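Local coordinates for putative isocitrate dehydrogenase, NAD-dependent (Methylococcus capsulatus, PDB 6LKY), which probably catalyses the NAD-dependent oxidative decarboxylation of isocitrate, with a magnesium ion as cofactor, at residues A[152-157]-A[222-227]; A[171-176]-A[184-189]; A[305-310]-A[331-336]; A[311-316]-A[326-331]. The protein carries 1 engineered substitution. One frame throughout, in Å; residues are numbered along the deposited sequence.

Interaction 1. Residues A[152-157]-A[222-227]; sequences RIIRYA and VLVTTN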
loop_
_atom_site.group_PDB
_atom_site.type_symbol
_atom_site.label_atom_id
_atom_site.label_comp_id
_atom_site.label_asym_id
_atom_site.label_seq_id
_atom_site.Cartn_x
_atom_site.Cartn_y
_atom_site.Cartn_z
ATOM N N ARG A 152 18.874 6.241 -12.521
ATOM C CA ARG A 152 19.753 5.239 -11.938
ATOM C C ARG A 152 18.956 4.111 -11.285
ATOM O O ARG A 152 19.340 2.940 -11.417
ATOM C CB ARG A 152 20.741 5.892 -10.964
ATOM C CG ARG A 152 20.143 6.554 -9.724
ATOM C CD ARG A 152 21.259 7.148 -8.847
ATOM N NE ARG A 152 20.730 7.825 -7.664
ATOM C CZ ARG A 152 21.480 8.478 -6.781
ATOM N NH1 ARG A 152 22.795 8.541 -6.944
ATOM N NH2 ARG A 152 20.918 9.053 -5.723
ATOM N N ILE A 153 17.815 4.411 -10.633
ATOM C CA ILE A 153 17.073 3.299 -10.023
ATOM C C ILE A 153 16.439 2.408 -11.095
ATOM O O ILE A 153 16.403 1.174 -10.952
ATOM C CB ILE A 153 16.035 3.789 -8.981
ATOM C CG1 ILE A 153 15.544 2.601 -8.137
ATOM C CG2 ILE A 153 14.816 4.461 -9.621
ATOM C CD1 ILE A 153 16.644 1.947 -7.292
ATOM N N ILE A 154 15.966 2.992 -12.200
ATOM C CA ILE A 154 15.313 2.154 -13.206
ATOM C C ILE A 154 16.347 1.329 -13.979
ATOM O O ILE A 154 16.122 0.138 -14.267
ATOM C CB ILE A 154 14.431 3.007 -14.136
ATOM C CG1 ILE A 154 13.235 3.585 -13.349
ATOM C CG2 ILE A 154 13.951 2.161 -15.347
ATOM C CD1 ILE A 154 12.678 4.913 -13.910
ATOM N N ARG A 155 17.504 1.927 -14.309
ATOM C CA ARG A 155 18.574 1.126 -14.894
ATOM C C ARG A 155 19.019 0.027 -13.937
ATOM O O ARG A 155 19.294 -1.099 -14.374
ATOM C CB ARG A 155 19.768 2.003 -15.278
ATOM C CG ARG A 155 19.499 2.940 -16.435
ATOM C CD ARG A 155 20.764 3.285 -17.188
ATOM N NE ARG A 155 20.442 3.915 -18.463
ATOM C CZ ARG A 155 20.415 5.229 -18.643
ATOM N NH1 ARG A 155 20.727 6.035 -17.634
ATOM N NH2 ARG A 155 20.106 5.735 -19.831
ATOM N N TYR A 156 19.109 0.324 -12.630
ATOM C CA TYR A 156 19.464 -0.731 -11.686
ATOM C C TYR A 156 18.472 -1.879 -11.759
ATOM O O TYR A 156 18.870 -3.046 -11.700
ATOM C CB TYR A 156 19.543 -0.216 -10.246
ATOM C CG TYR A 156 20.037 -1.292 -9.283
ATOM C CD1 TYR A 156 19.196 -2.306 -8.849
ATOM C CD2 TYR A 156 21.349 -1.301 -8.836
ATOM C CE1 TYR A 156 19.642 -3.297 -8.008
ATOM C CE2 TYR A 156 21.805 -2.283 -7.977
ATOM C CZ TYR A 156 20.949 -3.280 -7.575
ATOM O OH TYR A 156 21.386 -4.272 -6.723
ATOM N N ALA A 157 17.174 -1.572 -11.865
ATOM C CA ALA A 157 16.181 -2.643 -11.913
ATOM C C ALA A 157 16.358 -3.508 -13.164
ATOM O O ALA A 157 16.297 -4.740 -13.093
ATOM C CB ALA A 157 14.761 -2.061 -11.850
ATOM N N VAL A 222 10.273 -8.460 -11.283
ATOM C CA VAL A 222 10.930 -7.306 -10.679
ATOM C C VAL A 222 9.940 -6.153 -10.681
ATOM O O VAL A 222 9.324 -5.872 -11.713
ATOM C CB VAL A 222 12.215 -6.925 -11.431
ATOM C CG1 VAL A 222 12.863 -5.706 -10.777
ATOM C CG2 VAL A 222 13.174 -8.114 -11.467
ATOM N N LEU A 223 9.745 -5.529 -9.521
ATOM C CA LEU A 223 8.990 -4.288 -9.396
ATOM C C LEU A 223 9.989 -3.167 -9.200
ATOM O O LEU A 223 10.908 -3.318 -8.406
ATOM C CB LEU A 223 8.048 -4.327 -8.194
ATOM C CG LEU A 223 6.870 -5.280 -8.204
ATOM C CD1 LEU A 223 7.305 -6.646 -7.694
ATOM C CD2 LEU A 223 5.763 -4.687 -7.349
ATOM N N VAL A 224 9.834 -2.058 -9.913
ATOM C CA VAL A 224 10.671 -0.888 -9.673
ATOM C C VAL A 224 9.757 0.281 -9.329
ATOM O O VAL A 224 8.729 0.501 -9.990
ATOM C CB VAL A 224 11.603 -0.567 -10.860
ATOM C CG1 VAL A 224 10.819 -0.074 -12.076
ATOM C CG2 VAL A 224 12.663 0.470 -10.436
ATOM N N THR A 225 10.097 0.995 -8.262
ATOM C CA THR A 225 9.180 2.035 -7.820
ATOM C C THR A 225 9.911 3.023 -6.924
ATOM O O THR A 225 11.105 2.873 -6.625
ATOM C CB THR A 225 7.953 1.412 -7.139
ATOM O OG1 THR A 225 6.955 2.419 -6.952
ATOM C CG2 THR A 225 8.315 0.798 -5.813
ATOM N N THR A 226 9.181 4.064 -6.534
ATOM C CA THR A 226 9.722 5.143 -5.723
ATOM C C THR A 226 9.671 4.765 -4.237
ATOM O O THR A 226 9.132 3.726 -3.845
ATOM C CB THR A 226 8.992 6.455 -6.042
ATOM O OG1 THR A 226 7.583 6.245 -6.006
ATOM C CG2 THR A 226 9.352 6.931 -7.460
ATOM N N ASN A 227 10.220 5.651 -3.404
ATOM C CA ASN A 227 10.602 5.323 -2.031
ATOM C C ASN A 227 9.415 4.814 -1.202
ATOM O O ASN A 227 9.422 3.678 -0.708
ATOM C CB ASN A 227 11.243 6.577 -1.408
ATOM C CG ASN A 227 12.400 6.259 -0.464
ATOM O OD1 ASN A 227 12.347 5.298 0.298
ATOM N ND2 ASN A 227 13.465 7.072 -0.525
#

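Interaction 2. Residues A[171-176]-A[184-189]; sequences LVHKAN and LFLEIG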
loop_
_atom_site.group_PDB
_atom_site.type_symbol
_atom_site.label_atom_id
_atom_site.label_comp_id
_atom_site.label_asym_id
_atom_site.label_seq_id
_atom_site.Cartn_x
_atom_site.Cartn_y
_atom_site.Cartn_z
ATOM N N LEU A 171 7.036 -1.200 -13.535
ATOM C CA LEU A 171 7.206 0.084 -12.870
ATOM C C LEU A 171 5.891 0.492 -12.213
ATOM O O LEU A 171 4.853 0.563 -12.882
ATOM C CB LEU A 171 7.676 1.139 -13.877
ATOM C CG LEU A 171 8.101 2.513 -13.333
ATOM C CD1 LEU A 171 9.121 3.179 -14.259
ATOM C CD2 LEU A 171 6.895 3.447 -13.137
ATOM N N VAL A 172 5.931 0.773 -10.911
ATOM C CA VAL A 172 4.721 1.070 -10.141
ATOM C C VAL A 172 4.683 2.557 -9.813
ATOM O O VAL A 172 5.687 3.126 -9.376
ATOM C CB VAL A 172 4.632 0.202 -8.874
ATOM C CG1 VAL A 172 3.300 0.457 -8.136
ATOM C CG2 VAL A 172 4.742 -1.272 -9.286
ATOM N N HIS A 173 3.527 3.189 -10.024
ATOM C CA HIS A 173 3.456 4.644 -9.985
ATOM C C HIS A 173 2.049 5.092 -9.608
ATOM O O HIS A 173 1.126 4.283 -9.465
ATOM C CB HIS A 173 3.842 5.223 -11.346
ATOM C CG HIS A 173 2.900 4.824 -12.430
ATOM N ND1 HIS A 173 1.744 5.524 -12.706
ATOM C CD2 HIS A 173 2.901 3.755 -13.264
ATOM C CE1 HIS A 173 1.097 4.929 -13.696
ATOM N NE2 HIS A 173 1.775 3.850 -14.048
ATOM N N LYS A 174 1.893 6.409 -9.445
ATOM C CA LYS A 174 0.587 7.042 -9.324
ATOM C C LYS A 174 0.558 8.282 -10.230
ATOM O O LYS A 174 0.282 9.408 -9.813
ATOM C CB LYS A 174 0.284 7.351 -7.854
ATOM C CG LYS A 174 -1.154 7.812 -7.570
ATOM C CD LYS A 174 -2.141 6.653 -7.481
ATOM C CE LYS A 174 -3.578 7.183 -7.318
ATOM N NZ LYS A 174 -4.608 6.097 -7.411
ATOM N N ALA A 175 0.848 8.064 -11.509
ATOM C CA ALA A 175 1.071 9.192 -12.405
ATOM C C ALA A 175 -0.226 9.824 -12.899
ATOM O O ALA A 175 -0.173 10.870 -13.557
ATOM C CB ALA A 175 1.943 8.769 -13.600
ATOM N N ASN A 176 -1.382 9.213 -12.630
ATOM C CA ASN A 176 -2.625 9.914 -12.929
ATOM C C ASN A 176 -2.872 11.063 -11.960
ATOM O O ASN A 176 -3.414 12.102 -12.362
ATOM C CB ASN A 176 -3.818 8.949 -12.947
ATOM C CG ASN A 176 -3.884 8.027 -11.728
ATOM O OD1 ASN A 176 -2.936 7.904 -10.934
ATOM N ND2 ASN A 176 -5.022 7.358 -11.588
ATOM N N LEU A 184 7.036 11.926 -14.211
ATOM C CA LEU A 184 8.415 11.952 -14.695
ATOM C C LEU A 184 9.093 10.600 -14.481
ATOM O O LEU A 184 9.802 10.098 -15.363
ATOM C CB LEU A 184 9.194 13.065 -13.995
ATOM C CG LEU A 184 10.664 13.270 -14.369
ATOM C CD1 LEU A 184 10.799 13.667 -15.842
ATOM C CD2 LEU A 184 11.318 14.310 -13.465
ATOM N N PHE A 185 8.863 9.979 -13.323
ATOM C CA PHE A 185 9.393 8.635 -13.090
ATOM C C PHE A 185 8.928 7.656 -14.177
ATOM O O PHE A 185 9.735 6.930 -14.770
ATOM C CB PHE A 185 8.957 8.168 -11.696
ATOM C CG PHE A 185 9.571 6.880 -11.260
ATOM C CD1 PHE A 185 10.910 6.812 -10.943
ATOM C CD2 PHE A 185 8.798 5.739 -11.137
ATOM C CE1 PHE A 185 11.477 5.614 -10.537
ATOM C CE2 PHE A 185 9.357 4.538 -10.725
ATOM C CZ PHE A 185 10.695 4.480 -10.418
ATOM N N LEU A 186 7.623 7.641 -14.465
ATOM C CA LEU A 186 7.072 6.749 -15.487
ATOM C C LEU A 186 7.659 7.043 -16.876
ATOM O O LEU A 186 8.025 6.125 -17.620
ATOM C CB LEU A 186 5.547 6.889 -15.513
ATOM C CG LEU A 186 4.808 6.098 -16.599
ATOM C CD1 LEU A 186 5.085 4.605 -16.470
ATOM C CD2 LEU A 186 3.318 6.363 -16.533
ATOM N N GLU A 187 7.726 8.322 -17.249
ATOM C CA GLU A 187 8.242 8.698 -18.565
ATOM C C GLU A 187 9.691 8.257 -18.737
ATOM O O GLU A 187 10.074 7.697 -19.778
ATOM C CB GLU A 187 8.110 10.208 -18.743
ATOM C CG GLU A 187 8.738 10.756 -20.010
ATOM C CD GLU A 187 8.907 12.256 -19.937
ATOM O OE1 GLU A 187 7.878 12.947 -19.759
ATOM O OE2 GLU A 187 10.060 12.741 -20.040
ATOM N N ILE A 188 10.513 8.493 -17.710
ATOM C CA ILE A 188 11.897 8.041 -17.765
ATOM C C ILE A 188 11.968 6.518 -17.864
ATOM O O ILE A 188 12.781 5.971 -18.623
ATOM C CB ILE A 188 12.672 8.583 -16.555
ATOM C CG1 ILE A 188 12.892 10.091 -16.730
ATOM C CG2 ILE A 188 13.959 7.825 -16.394
ATOM C CD1 ILE A 188 13.340 10.822 -15.477
ATOM N N GLY A 189 11.122 5.809 -17.107
ATOM C CA GLY A 189 11.116 4.356 -17.197
ATOM C C GLY A 189 10.780 3.852 -18.592
ATOM O O GLY A 189 11.398 2.903 -19.089
#

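Interaction 3. Residues A[305-310]-A[331-336]; sequences REVIED and EAIVER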
loop_
_atom_site.group_PDB
_atom_site.type_symbol
_atom_site.label_atom_id
_atom_site.label_comp_id
_atom_site.label_asym_id
_atom_site.label_seq_id
_atom_site.Cartn_x
_atom_site.Cartn_y
_atom_site.Cartn_z
ATOM N N ARG A 305 15.763 -22.496 5.111
ATOM C CA ARG A 305 14.619 -23.158 4.495
ATOM C C ARG A 305 14.368 -24.529 5.115
ATOM O O ARG A 305 13.217 -24.895 5.378
ATOM C CB ARG A 305 14.838 -23.251 2.988
ATOM C CG ARG A 305 14.719 -21.892 2.330
ATOM C CD ARG A 305 15.051 -21.902 0.857
ATOM N NE ARG A 305 14.816 -20.587 0.273
ATOM C CZ ARG A 305 13.620 -20.109 -0.065
ATOM N NH1 ARG A 305 12.527 -20.852 0.078
ATOM N NH2 ARG A 305 13.521 -18.888 -0.574
ATOM N N GLU A 306 15.433 -25.295 5.382
ATOM C CA GLU A 306 15.263 -26.601 6.010
ATOM C C GLU A 306 14.629 -26.467 7.390
ATOM O O GLU A 306 13.718 -27.230 7.741
ATOM C CB GLU A 306 16.608 -27.324 6.101
ATOM C CG GLU A 306 17.077 -27.936 4.775
ATOM C CD GLU A 306 18.575 -28.212 4.742
ATOM O OE1 GLU A 306 19.251 -27.975 5.767
ATOM O OE2 GLU A 306 19.079 -28.653 3.681
ATOM N N VAL A 307 15.083 -25.491 8.183
ATOM C CA VAL A 307 14.536 -25.351 9.531
ATOM C C VAL A 307 13.068 -24.934 9.481
ATOM O O VAL A 307 12.247 -25.418 10.269
ATOM C CB VAL A 307 15.379 -24.363 10.353
ATOM C CG1 VAL A 307 14.667 -24.018 11.664
ATOM C CG2 VAL A 307 16.759 -24.943 10.620
ATOM N N ILE A 308 12.704 -24.049 8.550
ATOM C CA ILE A 308 11.314 -23.595 8.496
ATOM C C ILE A 308 10.410 -24.700 7.958
ATOM O O ILE A 308 9.293 -24.905 8.453
ATOM C CB ILE A 308 11.198 -22.311 7.650
ATOM C CG1 ILE A 308 11.845 -21.124 8.376
ATOM C CG2 ILE A 308 9.734 -22.038 7.297
ATOM C CD1 ILE A 308 12.029 -19.891 7.509
ATOM N N GLU A 309 10.883 -25.436 6.948
ATOM C CA GLU A 309 10.124 -26.562 6.413
ATOM C C GLU A 309 9.908 -27.631 7.477
ATOM O O GLU A 309 8.805 -28.173 7.604
ATOM C CB GLU A 309 10.856 -27.137 5.195
ATOM C CG GLU A 309 9.990 -27.913 4.198
ATOM C CD GLU A 309 9.706 -29.350 4.626
ATOM O OE1 GLU A 309 10.649 -30.034 5.085
ATOM O OE2 GLU A 309 8.544 -29.802 4.487
ATOM N N ASP A 310 10.943 -27.932 8.271
ATOM C CA ASP A 310 10.788 -28.901 9.355
ATOM C C ASP A 310 9.712 -28.458 10.343
ATOM O O ASP A 310 8.817 -29.237 10.694
ATOM C CB ASP A 310 12.123 -29.102 10.074
ATOM C CG ASP A 310 12.023 -30.100 11.221
ATOM O OD1 ASP A 310 11.592 -29.708 12.328
ATOM O OD2 ASP A 310 12.369 -31.281 11.014
ATOM N N GLU A 331 19.989 -21.623 16.831
ATOM C CA GLU A 331 20.829 -22.818 16.987
ATOM C C GLU A 331 20.469 -23.874 15.971
ATOM O O GLU A 331 21.366 -24.479 15.386
ATOM C CB GLU A 331 20.745 -23.407 18.394
ATOM C CG GLU A 331 22.037 -23.276 19.209
ATOM C CD GLU A 331 23.225 -23.946 18.469
ATOM O OE1 GLU A 331 24.254 -23.247 18.261
ATOM O OE2 GLU A 331 23.123 -25.129 17.935
ATOM N N ALA A 332 19.165 -24.063 15.709
ATOM C CA ALA A 332 18.729 -24.985 14.654
ATOM C C ALA A 332 19.325 -24.609 13.303
ATOM O O ALA A 332 19.843 -25.468 12.564
ATOM C CB ALA A 332 17.200 -25.023 14.563
ATOM N N ILE A 333 19.310 -23.315 12.988
ATOM C CA ILE A 333 19.868 -22.886 11.718
ATOM C C ILE A 333 21.378 -23.098 11.701
ATOM O O ILE A 333 21.932 -23.479 10.671
ATOM C CB ILE A 333 19.477 -21.425 11.408
ATOM C CG1 ILE A 333 17.963 -21.306 11.221
ATOM C CG2 ILE A 333 20.147 -20.945 10.104
ATOM C CD1 ILE A 333 17.441 -19.878 11.307
ATOM N N VAL A 334 22.069 -22.828 12.814
ATOM C CA VAL A 334 23.518 -23.041 12.877
ATOM C C VAL A 334 23.846 -24.507 12.616
ATOM O O VAL A 334 24.704 -24.847 11.779
ATOM C CB VAL A 334 24.059 -22.572 14.244
ATOM C CG1 VAL A 334 25.425 -23.179 14.537
ATOM C CG2 VAL A 334 24.122 -21.039 14.317
ATOM N N GLU A 335 23.099 -25.395 13.267
ATOM C CA GLU A 335 23.329 -26.822 13.108
ATOM C C GLU A 335 23.112 -27.256 11.661
ATOM O O GLU A 335 23.873 -28.082 11.137
ATOM C CB GLU A 335 22.404 -27.591 14.054
ATOM C CG GLU A 335 22.795 -27.479 15.543
ATOM C CD GLU A 335 21.680 -27.886 16.499
ATOM O OE1 GLU A 335 21.836 -27.662 17.724
ATOM O OE2 GLU A 335 20.652 -28.422 16.026
ATOM N N ARG A 336 22.072 -26.709 10.997
ATOM C CA ARG A 336 21.808 -27.040 9.590
ATOM C C ARG A 336 22.836 -26.436 8.641
ATOM O O ARG A 336 23.265 -27.097 7.687
ATOM C CB ARG A 336 20.415 -26.570 9.186
ATOM C CG ARG A 336 19.307 -27.267 9.898
ATOM C CD ARG A 336 18.807 -28.447 9.103
ATOM N NE ARG A 336 19.552 -29.664 9.400
ATOM C CZ ARG A 336 19.552 -30.750 8.634
ATOM N NH1 ARG A 336 18.849 -30.776 7.509
ATOM N NH2 ARG A 336 20.255 -31.816 8.999
#

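Interaction 4. Residues A[311-316]-A[326-331]; sequences GRSVTP and TAQMAE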
loop_
_atom_site.group_PDB
_atom_site.type_symbol
_atom_site.label_atom_id
_atom_site.label_comp_id
_atom_site.label_asym_id
_atom_site.label_seq_id
_atom_site.Cartn_x
_atom_site.Cartn_y
_atom_site.Cartn_z
ATOM N N GLY A 311 9.781 -27.206 10.799
ATOM C CA GLY A 311 8.720 -26.629 11.600
ATOM C C GLY A 311 8.750 -26.925 13.085
ATOM O O GLY A 311 7.802 -26.562 13.787
ATOM N N ARG A 312 9.800 -27.552 13.604
ATOM C CA ARG A 312 9.794 -27.900 15.020
ATOM C C ARG A 312 10.525 -26.896 15.898
ATOM O O ARG A 312 10.132 -26.701 17.051
ATOM C CB ARG A 312 10.396 -29.294 15.229
ATOM C CG ARG A 312 9.411 -30.427 14.955
ATOM C CD ARG A 312 10.077 -31.782 15.096
ATOM N NE ARG A 312 11.194 -31.940 14.169
ATOM C CZ ARG A 312 12.170 -32.829 14.322
ATOM N NH1 ARG A 312 12.174 -33.637 15.375
ATOM N NH2 ARG A 312 13.147 -32.905 13.429
ATOM N N SER A 313 11.573 -26.258 15.390
ATOM C CA SER A 313 12.225 -25.182 16.125
ATOM C C SER A 313 12.012 -23.834 15.441
ATOM O O SER A 313 12.978 -23.219 14.979
ATOM C CB SER A 313 13.723 -25.470 16.270
ATOM O OG SER A 313 13.949 -26.724 16.891
ATOM N N VAL A 314 10.766 -23.367 15.342
ATOM C CA VAL A 314 10.502 -22.068 14.738
ATOM C C VAL A 314 9.793 -21.181 15.752
ATOM O O VAL A 314 9.133 -21.654 16.683
ATOM C CB VAL A 314 9.693 -22.162 13.424
ATOM C CG1 VAL A 314 10.492 -22.887 12.345
ATOM C CG2 VAL A 314 8.346 -22.822 13.651
ATOM N N THR A 315 9.930 -19.867 15.547
ATOM C CA THR A 315 9.411 -18.868 16.470
ATOM C C THR A 315 7.893 -18.726 16.321
ATOM O O THR A 315 7.319 -19.150 15.314
ATOM C CB THR A 315 10.130 -17.538 16.241
ATOM O OG1 THR A 315 10.205 -17.243 14.842
ATOM C CG2 THR A 315 11.552 -17.612 16.798
ATOM N N PRO A 316 7.215 -18.155 17.329
ATOM C CA PRO A 316 5.735 -18.149 17.324
ATOM C C PRO A 316 5.089 -17.423 16.147
ATOM O O PRO A 316 3.915 -17.685 15.860
ATOM C CB PRO A 316 5.366 -17.473 18.655
ATOM C CG PRO A 316 6.591 -17.454 19.472
ATOM C CD PRO A 316 7.777 -17.615 18.583
ATOM N N THR A 326 13.891 -17.067 19.921
ATOM C CA THR A 326 14.916 -16.608 18.981
ATOM C C THR A 326 16.154 -17.496 19.020
ATOM O O THR A 326 16.671 -17.909 17.968
ATOM C CB THR A 326 15.279 -15.145 19.282
ATOM O OG1 THR A 326 14.074 -14.376 19.434
ATOM C CG2 THR A 326 16.135 -14.544 18.149
ATOM N N ALA A 327 16.663 -17.782 20.231
ATOM C CA ALA A 327 17.927 -18.513 20.366
ATOM C C ALA A 327 17.826 -19.971 19.875
ATOM O O ALA A 327 18.726 -20.415 19.146
ATOM C CB ALA A 327 18.429 -18.429 21.809
ATOM N N GLN A 328 16.774 -20.733 20.274
ATOM C CA GLN A 328 16.424 -21.975 19.552
ATOM C C GLN A 328 16.641 -21.918 18.077
ATOM O O GLN A 328 17.396 -22.712 17.505
ATOM C CB GLN A 328 14.943 -22.362 19.640
ATOM C CG GLN A 328 14.481 -23.903 19.662
ATOM C CD GLN A 328 14.266 -24.749 20.865
ATOM O OE1 GLN A 328 13.533 -24.400 21.771
ATOM N NE2 GLN A 328 14.675 -26.020 20.708
ATOM N N MET A 329 15.802 -21.117 17.437
ATOM C CA MET A 329 15.734 -21.121 15.997
ATOM C C MET A 329 17.097 -20.821 15.414
ATOM O O MET A 329 17.514 -21.457 14.437
ATOM C CB MET A 329 14.682 -20.118 15.541
ATOM C CG MET A 329 14.435 -20.195 14.074
ATOM S SD MET A 329 13.029 -19.230 13.522
ATOM C CE MET A 329 13.034 -19.713 11.800
ATOM N N ALA A 330 17.838 -19.904 16.055
ATOM C CA ALA A 330 19.195 -19.622 15.604
ATOM C C ALA A 330 20.084 -20.872 15.719
ATOM O O ALA A 330 20.872 -21.162 14.817
ATOM C CB ALA A 330 19.791 -18.446 16.397
ATOM N N GLU A 331 19.989 -21.623 16.831
ATOM C CA GLU A 331 20.829 -22.818 16.987
ATOM C C GLU A 331 20.469 -23.874 15.971
ATOM O O GLU A 331 21.366 -24.479 15.386
ATOM C CB GLU A 331 20.745 -23.407 18.394
ATOM C CG GLU A 331 22.037 -23.276 19.209
ATOM C CD GLU A 331 23.225 -23.946 18.469
ATOM O OE1 GLU A 331 24.254 -23.247 18.261
ATOM O OE2 GLU A 331 23.123 -25.129 17.935
#

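Interaction 1. Residues A[152-157]-A[222-227]
Val224 turns one methyl, CG2, onto Ala157, and most of the contact is organised around that branch. CG2 stands opposite the backbone N across the CA–CB bond while CG1 occupies the slot between N and the carbonyl carbon (chi1 69°), and this rotation lays CG2 on the helix at 3.6 Å from Ala157 CB. The methyl of Ala157 points toward the isopropyl group, and being so short it lets the helix settle close to the strand: the CA atoms of Ala157 and Val224 are 6.2 Å apart. Two isoleucines border the same methyl. Ile153 brings CG1 to 4.3 Å from Val224 CG2 and also offers its carbonyl O, at 3.8 Å from that carbon; Ile154 approaches with its own CG1, again 4.3 Å from Val224 CG2. Two residues earlier on the strand, Val222 reaches Ala157 CB with CG1 at 4.2 Å.

Helix 152-157 and strand 222-225 run almost exactly antiparallel, at 177° with their axes 8.6 Å apart. Here helix 147-163 packs on the mixed sheet of the isocitrate/isopropylmalate dehydrogenase fold, over a strand that lies between strands 111-117 and 168-173. Leu171 and Val169 of the latter and Phe185 of helix 181-193 continue the apolar layer around Ile154 and Val224.

Every side chain that touches here is aliphatic and buried, so the joint depends on shape and exclusion of water rather than on direction. The carbonyl O of Ile153, the polar atom that meets Val224 CG2 from the helix, is already engaged by Ala157 N at 3.0 Å, which lets a methyl rest beside it without leaving it unsatisfied.

Interaction 2. Residues A[171-176]-A[184-189]
His173 and Leu186 form the closest CA pair, 6.9 Å apart, where strand 171-173 and helix 184-189 run nearly antiparallel at 162°, the strand and helix of a beta-alpha-beta unit. Leu186 CD2 sits above one face of the imidazole, 4.0 Å from the ring centroid, a CH-pi contact displaced a little toward the rim. The ring itself is fixed by its edge: Ala175 N donates to His173 ND1 at 2.9 Å, only 2° out of the ring plane, while NE2 is hydrogen-bonded to Asp203. Leu171, two residues earlier on the strand, points the same way, toward the helix. Its CG meets Phe185 CE2 at 3.5 Å, obliquely to the ring, and CD1 lies 3.7 Å from Gly189 CA, where a beta carbon would collide with it.

Replacing His173 by a leucine would remove both ring nitrogens and would probably leave Ala175 N and Asp203 without their mate, with the turn toward Asn176 less firmly held.

Asn176 itself binds NAD, its ND2 hydrogen-bonded to the cofactor. The chemistry thus combines a directional edge, which sets the ring's rotation, with a nondirectional face, so both ring nitrogens of a buried histidine are hydrogen-bonded while one face packs on leucine.

Interaction 3. Residues A[305-310]-A[331-336]
Glu306 and Arg336 supply the charged part of this helix pair, a salt bridge in which NH1 of Arg336 lies 3.3 Å from OE1 of Glu306. As a hydrogen bond it is weak, with an N-H...O angle of 124°, and the carboxylate and guanidinium planes are turned 52° apart, so the two groups are not coplanar. The two side chains cross at about a right angle. Arg336 gets there by folding: bends at chi2 and chi3 lay the chain across Glu306, with its CD carbon 3.4 Å from Glu306 OE1, so that part of the contact is the acid oxygen resting on the arginine's aliphatic stem. Arg336 also touches a crystal neighbour, and its pose may owe something to the lattice.

Inward from the bridge, the same stem meets Val307. Its CG2 methyl is 3.5 Å from Arg336 CG, and it also faces Ile333, whose CG1 is 3.9 Å away. Ala332 closes the group, its CB lying 4.0 Å from Val307 CG2. Val307 therefore fits between Ala332 and Ile333 and, one turn on, Arg336, with the charged pair at the more exposed border and the buried valine at the centre.

The short helix segments cross at 125°, their axes 9.3 Å apart. Ile333 also packs on Val304 and Ala303, earlier on the same helix 294-310, and on Ile281 of helix 278-290 and Val23 of helix 13-26, which places the C-terminal helix 326-337 among helices 13-26, 278-290 and 294-310.

Interaction 4. Residues A[311-316]-A[326-331]
Met329 stretches beside Ser313, Val314 and Thr315 in the loop connecting two consecutive helices of the isocitrate/isopropylmalate dehydrogenase fold, where the chain leaves helix 294-310 at Gly311, whose positive phi suits glycine, and returns as helix 326-337. The side chain is straight throughout, each torsion near 180°, and so runs along the loop backbone. At its base CB is 3.6 Å from the carbonyl O of Ser313, and CG approaches the same oxygen at 3.5 Å. Further out, SD passes the extended backbone at Thr315, 3.8 Å from its backbone N and 3.7 Å from its hydroxyl OG1, which is hydrogen-bonded to Asp317. The Thr315 side chain crosses the methionine at about a right angle, and its CG2 branch also lies near Thr326 N, by the first turn of the helix.

Shortening Met329 to an alanine would remove CG, SD and CE together and would probably open a gap beside Val314 and Thr315, leaving the loop freer to shift.

Around this buried line the contact thins toward the surface, where Gln328, bent at chi2, brings CG to 3.8 Å from Ser313 CB. Thr326 turns its hydroxyl the other way, to Ala275 O, tying the start of the helix to the neighbouring loop. Thr315 is about 6 Å, side chain to ligand, from a bound NAD, so the loop runs close to the cofactor. At the far end of the methionine, the CE methyl meets CG1 of Val314 at 4.1 Å.

How the interactions relate
Read from the N terminus, interaction 1 opens on helix 147-163 and closes a 64-residue loop at strand 222-225. Interaction 2 falls wholly inside that loop, closing a short link between strand 168-173 and helix 181-193; the two touch where Thr225 OG1 bonds Val172 O and where Phe185 packs on Ile153 and Ile154. Their strands are neighbours in one sheet. After a long gap interaction 3 pairs helices 294-310 and 326-337, and interaction 4 nests within it, packing the connecting loop on the start of helix 326-337; both share Glu331. No pair crosses. The two groups lie on opposite sides of the chain's centre, one on strands 222-225 and 168-173 of the sheet, one among the C-terminal helices.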